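Long-range contacts in YHDH (Escherichia coli, PDB 1O89), which probably catalyses the NADPH-dependent reduction of acryloyl-CoA to propanoyl-CoA, working as a homodimer: residues A[238-249]-A[260-271]; A[147-158]-A[284-292]. All blocks are in the same frame, centred on the assembly; numbering follows the deposited sequence.

Contact 1: residues A[238-249]-A[260-271]; sequences DTVGDKVLAKVL and ACGLAGGFTLPT
L245 and L269 both hold CG anti to the backbone N (chi1 175° and 176°), and the turn at chi2 brings L245 CD2 against L269 CD1 at 3.6 Å, with L269 CD1 close to L245 CG as well. Beside this apolar pair, A246 CB lies 3.4 Å from P270 O, and the side chain of L249 passes at about a right angle to that of T271. D242 and T268 extend alongside each other, with a weak bond from T268 OG1 to D242 OD1 (3.2 Å); the backbone N of D242 also donates weakly to T268 O. D238 and A260 end neighbouring parallel strands of the Rossmann-fold sheet, 233-238 and 256-260, and C261 N donates to D238 O at 3.1 Å, nearly straight at 165°. Beyond the strand ends the two loops stay joined: G265 N, in the type I turn L263 to G266, meets V240 O at 2.9 Å on a lone pair in the carbonyl plane. The carboxylate of D238 organises the first loop. Its OD2 takes G241 N on the syn lone pair at 2.8 Å, closing an Asx motif, and OD1 is bonded to T174 OG1. G262 probably has to be a glycine, since a CB there would collide with T239 O. The strand 268-271 pairs antiparallel with a strand of the second subunit, on whose V273 L245 also packs.

Contact 2: residues A[147-158]-A[284-292]; sequences TAGFTAMLCVMA and QGVDSVMTP
V286 buries more surface here than any other residue: its CG1 lies 3.6 Å from L154 CB, and its CG2 is 4.1 Å from C155 SG. One turn on from L154, A158 CB meets Q284 CG at 3.8 Å. L154 CD1 and T291 CG2 approach tip to tip.

The aromatic contact is edge-on. With CG anti to the backbone N (chi1 175°), the F150 ring presents CE2 to T291 CG2 at 3.5 Å, while S288 O also lies near the ring plane; L154 CD1, one turn on, lies over one face, offset toward the rim. An alanine in place of F150 is likely to leave T291 CG2 and L154 CD1 without the ring they pack on, opening a gap beside S288.

The polar link between the segments is a water joining S288 OG to T147 OG1, which also bonds D85. T151 OG1 donates back to T147 O of its own helix at 2.8 Å, rather than to S288; its 3.3 Å approach to S288 CB is packing.

Helix 139-161 lies against the end of strand 282-285, with helix 179-190 touching T151, helix 293-306 meeting L154 and F150, whose ring meets W300, and A259 of strand 256-260 packing on C155, A158 and V286.

Contact 1 falls between the two segments of contact 2 in sequence, and their centres lie 16 Å apart. They join through strand 256-260: A260 N is 3.0 Å from Q284 O and A260 O is 2.8 Å from V286 N, both probable hydrogen bonds in the parallel sheet. C261 extends the junction, its SG packing 3.7 Å from T151 CG2. Both contacts border the NADP(+) site, since contact 1 holds L263 and contact 2 holds S288, each a binding residue. V180, another, has its side chain about 4 Å from those of both T239 and T151. Both contacts also touch the second subunit, so cofactor site and dimer interface share these segments.

Contact 1: residues A[238-249]-A[260-271]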
# COMPACT_ATOMS: atom_id res chain seq x y z
N ASP A 238 -0.24 6.07 10.58
CA ASP A 238 -1.26 5.53 11.48
C ASP A 238 -0.70 4.51 12.45
O ASP A 238 0.01 3.59 12.06
CB ASP A 238 -2.38 4.89 10.67
CG ASP A 238 -3.37 4.20 11.54
OD1 ASP A 238 -4.08 4.89 12.31
OD2 ASP A 238 -3.47 2.95 11.53
N THR A 239 -1.04 4.67 13.73
CA THR A 239 -0.60 3.80 14.80
C THR A 239 -1.76 3.04 15.43
O THR A 239 -1.54 2.26 16.33
CB THR A 239 0.14 4.60 15.91
OG1 THR A 239 -0.75 5.56 16.50
CG2 THR A 239 1.29 5.44 15.33
N VAL A 240 -2.98 3.24 14.93
CA VAL A 240 -4.18 2.76 15.63
C VAL A 240 -4.93 1.66 14.88
O VAL A 240 -5.47 0.77 15.50
CB VAL A 240 -5.12 3.94 16.11
CG1 VAL A 240 -4.87 5.22 15.36
CG2 VAL A 240 -6.63 3.57 16.11
N GLY A 241 -4.95 1.71 13.57
CA GLY A 241 -5.58 0.66 12.81
C GLY A 241 -7.09 0.75 12.95
O GLY A 241 -7.63 1.81 13.29
N ASP A 242 -7.76 -0.36 12.66
CA ASP A 242 -9.20 -0.48 12.89
C ASP A 242 -9.96 0.59 12.10
O ASP A 242 -9.62 0.84 10.95
CB ASP A 242 -9.48 -0.43 14.40
CG ASP A 242 -10.83 -1.02 14.77
OD1 ASP A 242 -11.07 -2.21 14.48
OD2 ASP A 242 -11.70 -0.36 15.36
N LYS A 243 -10.95 1.23 12.72
CA LYS A 243 -11.80 2.22 12.06
C LYS A 243 -11.08 3.55 11.80
O LYS A 243 -11.41 4.23 10.83
CB LYS A 243 -13.07 2.47 12.89
CG LYS A 243 -14.11 1.35 12.78
CD LYS A 243 -15.07 1.32 13.98
CE LYS A 243 -16.23 0.33 13.77
NZ LYS A 243 -16.12 -0.47 12.49
N VAL A 244 -10.13 3.92 12.65
CA VAL A 244 -9.38 5.17 12.45
C VAL A 244 -8.58 5.12 11.16
O VAL A 244 -8.52 6.10 10.43
CB VAL A 244 -8.42 5.49 13.62
CG1 VAL A 244 -7.41 6.60 13.23
CG2 VAL A 244 -9.20 5.88 14.85
N LEU A 245 -7.96 3.97 10.91
CA LEU A 245 -7.20 3.74 9.70
C LEU A 245 -8.14 3.75 8.49
O LEU A 245 -7.81 4.30 7.45
CB LEU A 245 -6.44 2.41 9.77
CG LEU A 245 -5.67 1.96 8.51
CD1 LEU A 245 -4.69 3.04 8.01
CD2 LEU A 245 -4.91 0.66 8.77
N ALA A 246 -9.30 3.13 8.63
CA ALA A 246 -10.30 3.09 7.55
C ALA A 246 -10.74 4.51 7.16
O ALA A 246 -10.81 4.84 5.98
CB ALA A 246 -11.52 2.22 7.95
N LYS A 247 -11.00 5.35 8.15
CA LYS A 247 -11.42 6.73 7.89
C LYS A 247 -10.33 7.50 7.14
O LYS A 247 -10.62 8.16 6.14
CB LYS A 247 -11.76 7.43 9.21
CG LYS A 247 -12.19 8.89 9.08
CD LYS A 247 -13.65 9.02 8.74
CE LYS A 247 -14.27 10.24 9.41
NZ LYS A 247 -15.53 10.58 8.77
N VAL A 248 -9.10 7.42 7.63
CA VAL A 248 -7.96 8.12 7.06
C VAL A 248 -7.76 7.76 5.58
O VAL A 248 -7.44 8.62 4.77
CB VAL A 248 -6.66 7.80 7.84
CG1 VAL A 248 -5.41 8.25 7.08
CG2 VAL A 248 -6.69 8.41 9.23
N LEU A 249 -7.93 6.48 5.26
CA LEU A 249 -7.80 6.00 3.88
C LEU A 249 -8.84 6.62 2.95
O LEU A 249 -8.51 6.99 1.84
CB LEU A 249 -7.91 4.48 3.83
CG LEU A 249 -6.65 3.70 4.23
CD1 LEU A 249 -7.03 2.26 4.53
CD2 LEU A 249 -5.57 3.79 3.15
N ALA A 260 1.30 2.51 7.78
CA ALA A 260 0.59 1.88 8.89
C ALA A 260 1.53 0.98 9.68
O ALA A 260 2.17 0.11 9.11
CB ALA A 260 -0.54 1.07 8.36
N CYS A 261 1.58 1.18 11.00
CA CYS A 261 2.51 0.45 11.86
C CYS A 261 1.95 -0.05 13.21
O CYS A 261 2.70 -0.62 13.98
CB CYS A 261 3.71 1.36 12.15
SG CYS A 261 3.30 2.76 13.23
N GLY A 262 0.66 0.16 13.49
CA GLY A 262 0.09 -0.21 14.78
C GLY A 262 -1.34 -0.74 14.77
O GLY A 262 -1.98 -0.86 13.73
N LEU A 263 -1.82 -1.05 15.97
CA LEU A 263 -3.12 -1.69 16.15
C LEU A 263 -3.76 -1.29 17.48
O LEU A 263 -4.51 -2.08 18.06
CB LEU A 263 -2.98 -3.22 16.07
CG LEU A 263 -1.82 -3.91 16.80
CD1 LEU A 263 -1.90 -3.75 18.31
CD2 LEU A 263 -1.80 -5.41 16.45
N ALA A 264 -3.46 -0.09 17.97
CA ALA A 264 -3.91 0.30 19.32
C ALA A 264 -5.44 0.29 19.44
O ALA A 264 -5.97 -0.01 20.49
CB ALA A 264 -3.36 1.67 19.70
N GLY A 265 -6.14 0.59 18.35
CA GLY A 265 -7.59 0.59 18.33
C GLY A 265 -8.26 -0.70 17.88
O GLY A 265 -9.46 -0.84 18.00
N GLY A 266 -7.47 -1.64 17.36
CA GLY A 266 -7.98 -2.92 16.90
C GLY A 266 -7.13 -3.46 15.77
O GLY A 266 -6.54 -2.68 15.03
N PHE A 267 -7.06 -4.78 15.63
CA PHE A 267 -6.22 -5.40 14.60
C PHE A 267 -6.89 -5.52 13.22
O PHE A 267 -6.20 -5.76 12.24
CB PHE A 267 -5.67 -6.76 15.07
CG PHE A 267 -6.67 -7.88 15.02
CD1 PHE A 267 -7.40 -8.23 16.15
CD2 PHE A 267 -6.87 -8.60 13.84
CE1 PHE A 267 -8.32 -9.27 16.10
CE2 PHE A 267 -7.77 -9.62 13.77
CZ PHE A 267 -8.50 -9.97 14.90
N THR A 268 -8.22 -5.39 13.15
CA THR A 268 -8.92 -5.49 11.88
C THR A 268 -8.80 -4.18 11.10
O THR A 268 -8.39 -3.16 11.64
CB THR A 268 -10.42 -5.88 12.04
OG1 THR A 268 -11.12 -4.87 12.78
CG2 THR A 268 -10.58 -7.16 12.86
N LEU A 269 -9.16 -4.24 9.82
CA LEU A 269 -9.09 -3.11 8.92
C LEU A 269 -10.33 -3.15 8.04
O LEU A 269 -10.30 -3.70 6.95
CB LEU A 269 -7.81 -3.17 8.08
CG LEU A 269 -7.61 -2.08 7.01
CD1 LEU A 269 -8.03 -0.71 7.53
CD2 LEU A 269 -6.17 -2.06 6.52
N PRO A 270 -11.44 -2.60 8.54
CA PRO A 270 -12.70 -2.60 7.78
C PRO A 270 -12.79 -1.43 6.78
O PRO A 270 -13.46 -0.44 7.04
CB PRO A 270 -13.76 -2.48 8.88
CG PRO A 270 -13.09 -1.71 9.96
CD PRO A 270 -11.60 -1.96 9.85
N THR A 271 -12.13 -1.58 5.65
CA THR A 271 -12.08 -0.53 4.63
C THR A 271 -12.65 -1.07 3.32
O THR A 271 -13.30 -2.12 3.30
CB THR A 271 -10.64 0.02 4.48
OG1 THR A 271 -10.61 1.05 3.48
CG2 THR A 271 -9.66 -1.04 3.96
O HOH W 1 -1.87 0.93 11.60
O HOH W 2 -11.80 3.24 4.39

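Contact 2: residues A[147-158]-A[284-292]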
# COMPACT_ATOMS: atom_id res chain seq x y z
N THR A 147 12.42 1.65 19.84
CA THR A 147 11.57 1.06 18.83
C THR A 147 10.59 2.09 18.29
O THR A 147 10.37 2.17 17.09
CB THR A 147 10.79 -0.12 19.47
OG1 THR A 147 11.62 -1.29 19.49
CG2 THR A 147 9.59 -0.52 18.64
N ALA A 148 9.98 2.84 19.20
CA ALA A 148 9.01 3.87 18.84
C ALA A 148 9.57 4.87 17.84
O ALA A 148 8.95 5.14 16.82
CB ALA A 148 8.52 4.61 20.12
N GLY A 149 10.76 5.40 18.12
CA GLY A 149 11.41 6.36 17.25
C GLY A 149 11.84 5.72 15.94
O GLY A 149 11.66 6.29 14.87
N PHE A 150 12.41 4.51 16.04
CA PHE A 150 12.83 3.75 14.87
C PHE A 150 11.64 3.52 13.92
O PHE A 150 11.76 3.67 12.71
CB PHE A 150 13.45 2.43 15.33
CG PHE A 150 13.83 1.48 14.21
CD1 PHE A 150 14.91 1.75 13.38
CD2 PHE A 150 13.14 0.30 14.02
CE1 PHE A 150 15.27 0.86 12.35
CE2 PHE A 150 13.50 -0.59 12.98
CZ PHE A 150 14.56 -0.30 12.16
N THR A 151 10.50 3.16 14.50
CA THR A 151 9.28 2.92 13.73
C THR A 151 8.79 4.19 13.07
O THR A 151 8.39 4.18 11.92
CB THR A 151 8.18 2.39 14.66
OG1 THR A 151 8.58 1.14 15.19
CG2 THR A 151 6.90 2.11 13.90
N ALA A 152 8.77 5.28 13.84
CA ALA A 152 8.36 6.57 13.30
C ALA A 152 9.20 6.91 12.08
O ALA A 152 8.65 7.31 11.04
CB ALA A 152 8.48 7.65 14.34
N MET A 153 10.51 6.73 12.17
CA MET A 153 11.38 7.08 11.05
C MET A 153 11.06 6.23 9.84
O MET A 153 11.00 6.75 8.74
CB MET A 153 12.85 6.92 11.40
CG MET A 153 13.80 7.54 10.38
SD MET A 153 13.87 9.35 10.43
CE MET A 153 13.04 9.73 8.97
N LEU A 154 10.84 4.94 10.03
CA LEU A 154 10.49 4.06 8.92
C LEU A 154 9.18 4.50 8.28
O LEU A 154 9.00 4.34 7.08
CB LEU A 154 10.42 2.59 9.36
CG LEU A 154 11.79 1.94 9.67
CD1 LEU A 154 11.59 0.70 10.49
CD2 LEU A 154 12.53 1.56 8.39
N CYS A 155 8.25 5.01 9.09
CA CYS A 155 7.00 5.54 8.54
C CYS A 155 7.26 6.76 7.68
O CYS A 155 6.69 6.89 6.60
CB CYS A 155 5.99 5.87 9.63
SG CYS A 155 5.36 4.41 10.46
N VAL A 156 8.12 7.65 8.15
CA VAL A 156 8.44 8.88 7.42
C VAL A 156 9.11 8.52 6.11
O VAL A 156 8.78 9.06 5.05
CB VAL A 156 9.32 9.80 8.25
CG1 VAL A 156 9.91 10.92 7.39
CG2 VAL A 156 8.53 10.37 9.43
N MET A 157 10.02 7.56 6.16
CA MET A 157 10.72 7.09 4.97
C MET A 157 9.75 6.47 3.95
O MET A 157 9.97 6.58 2.75
CB MET A 157 11.80 6.08 5.35
CG MET A 157 13.01 6.70 5.97
SD MET A 157 13.98 5.59 6.97
CE MET A 157 14.81 4.63 5.77
N ALA A 158 8.70 5.81 4.44
CA ALA A 158 7.68 5.24 3.58
C ALA A 158 6.95 6.33 2.83
O ALA A 158 6.70 6.18 1.64
CB ALA A 158 6.69 4.43 4.37
N GLN A 284 1.17 1.41 2.84
CA GLN A 284 2.47 0.82 3.07
C GLN A 284 2.55 0.38 4.52
O GLN A 284 2.59 1.20 5.43
CB GLN A 284 3.59 1.82 2.80
CG GLN A 284 4.98 1.27 3.11
CD GLN A 284 5.32 0.10 2.24
OE1 GLN A 284 5.47 0.26 1.03
NE2 GLN A 284 5.38 -1.09 2.83
N GLY A 285 2.59 -0.92 4.73
CA GLY A 285 2.80 -1.47 6.05
C GLY A 285 4.24 -1.29 6.48
O GLY A 285 5.15 -1.43 5.67
N VAL A 286 4.43 -0.96 7.75
CA VAL A 286 5.75 -0.73 8.29
C VAL A 286 5.98 -1.63 9.49
O VAL A 286 5.42 -1.39 10.56
CB VAL A 286 5.94 0.72 8.75
CG1 VAL A 286 7.24 0.87 9.52
CG2 VAL A 286 5.92 1.65 7.54
N ASP A 287 6.79 -2.66 9.29
CA ASP A 287 7.23 -3.54 10.38
C ASP A 287 8.56 -3.05 10.89
O ASP A 287 9.42 -2.65 10.11
CB ASP A 287 7.34 -4.97 9.86
CG ASP A 287 8.12 -5.86 10.78
OD1 ASP A 287 7.67 -6.07 11.93
OD2 ASP A 287 9.21 -6.38 10.44
N SER A 288 8.72 -3.05 12.22
CA SER A 288 9.95 -2.67 12.88
C SER A 288 10.73 -3.89 13.39
O SER A 288 11.90 -3.79 13.71
CB SER A 288 9.64 -1.75 14.06
OG SER A 288 9.19 -2.50 15.20
N VAL A 289 10.07 -5.03 13.48
CA VAL A 289 10.63 -6.19 14.18
C VAL A 289 11.73 -6.87 13.38
O VAL A 289 12.80 -7.18 13.93
CB VAL A 289 9.52 -7.21 14.53
CG1 VAL A 289 10.10 -8.47 15.19
CG2 VAL A 289 8.46 -6.54 15.43
N MET A 290 11.48 -7.07 12.08
CA MET A 290 12.38 -7.83 11.21
C MET A 290 12.96 -7.01 10.06
O MET A 290 13.35 -7.57 9.03
CB MET A 290 11.62 -9.02 10.60
CG MET A 290 10.95 -9.93 11.61
SD MET A 290 12.14 -10.65 12.76
CE MET A 290 12.66 -12.14 11.88
N THR A 291 13.04 -5.69 10.21
CA THR A 291 13.48 -4.89 9.06
C THR A 291 14.95 -5.22 8.71
O THR A 291 15.78 -5.37 9.60
CB THR A 291 13.15 -3.35 9.22
OG1 THR A 291 14.29 -2.53 8.94
CG2 THR A 291 12.70 -2.98 10.60
N PRO A 292 15.25 -5.43 7.42
CA PRO A 292 16.61 -5.82 7.01
C PRO A 292 17.70 -4.85 7.47
O PRO A 292 17.40 -3.68 7.61
CB PRO A 292 16.54 -5.87 5.46
CG PRO A 292 15.09 -6.00 5.14
CD PRO A 292 14.33 -5.34 6.27
O HOH W 3 11.05 -3.48 17.42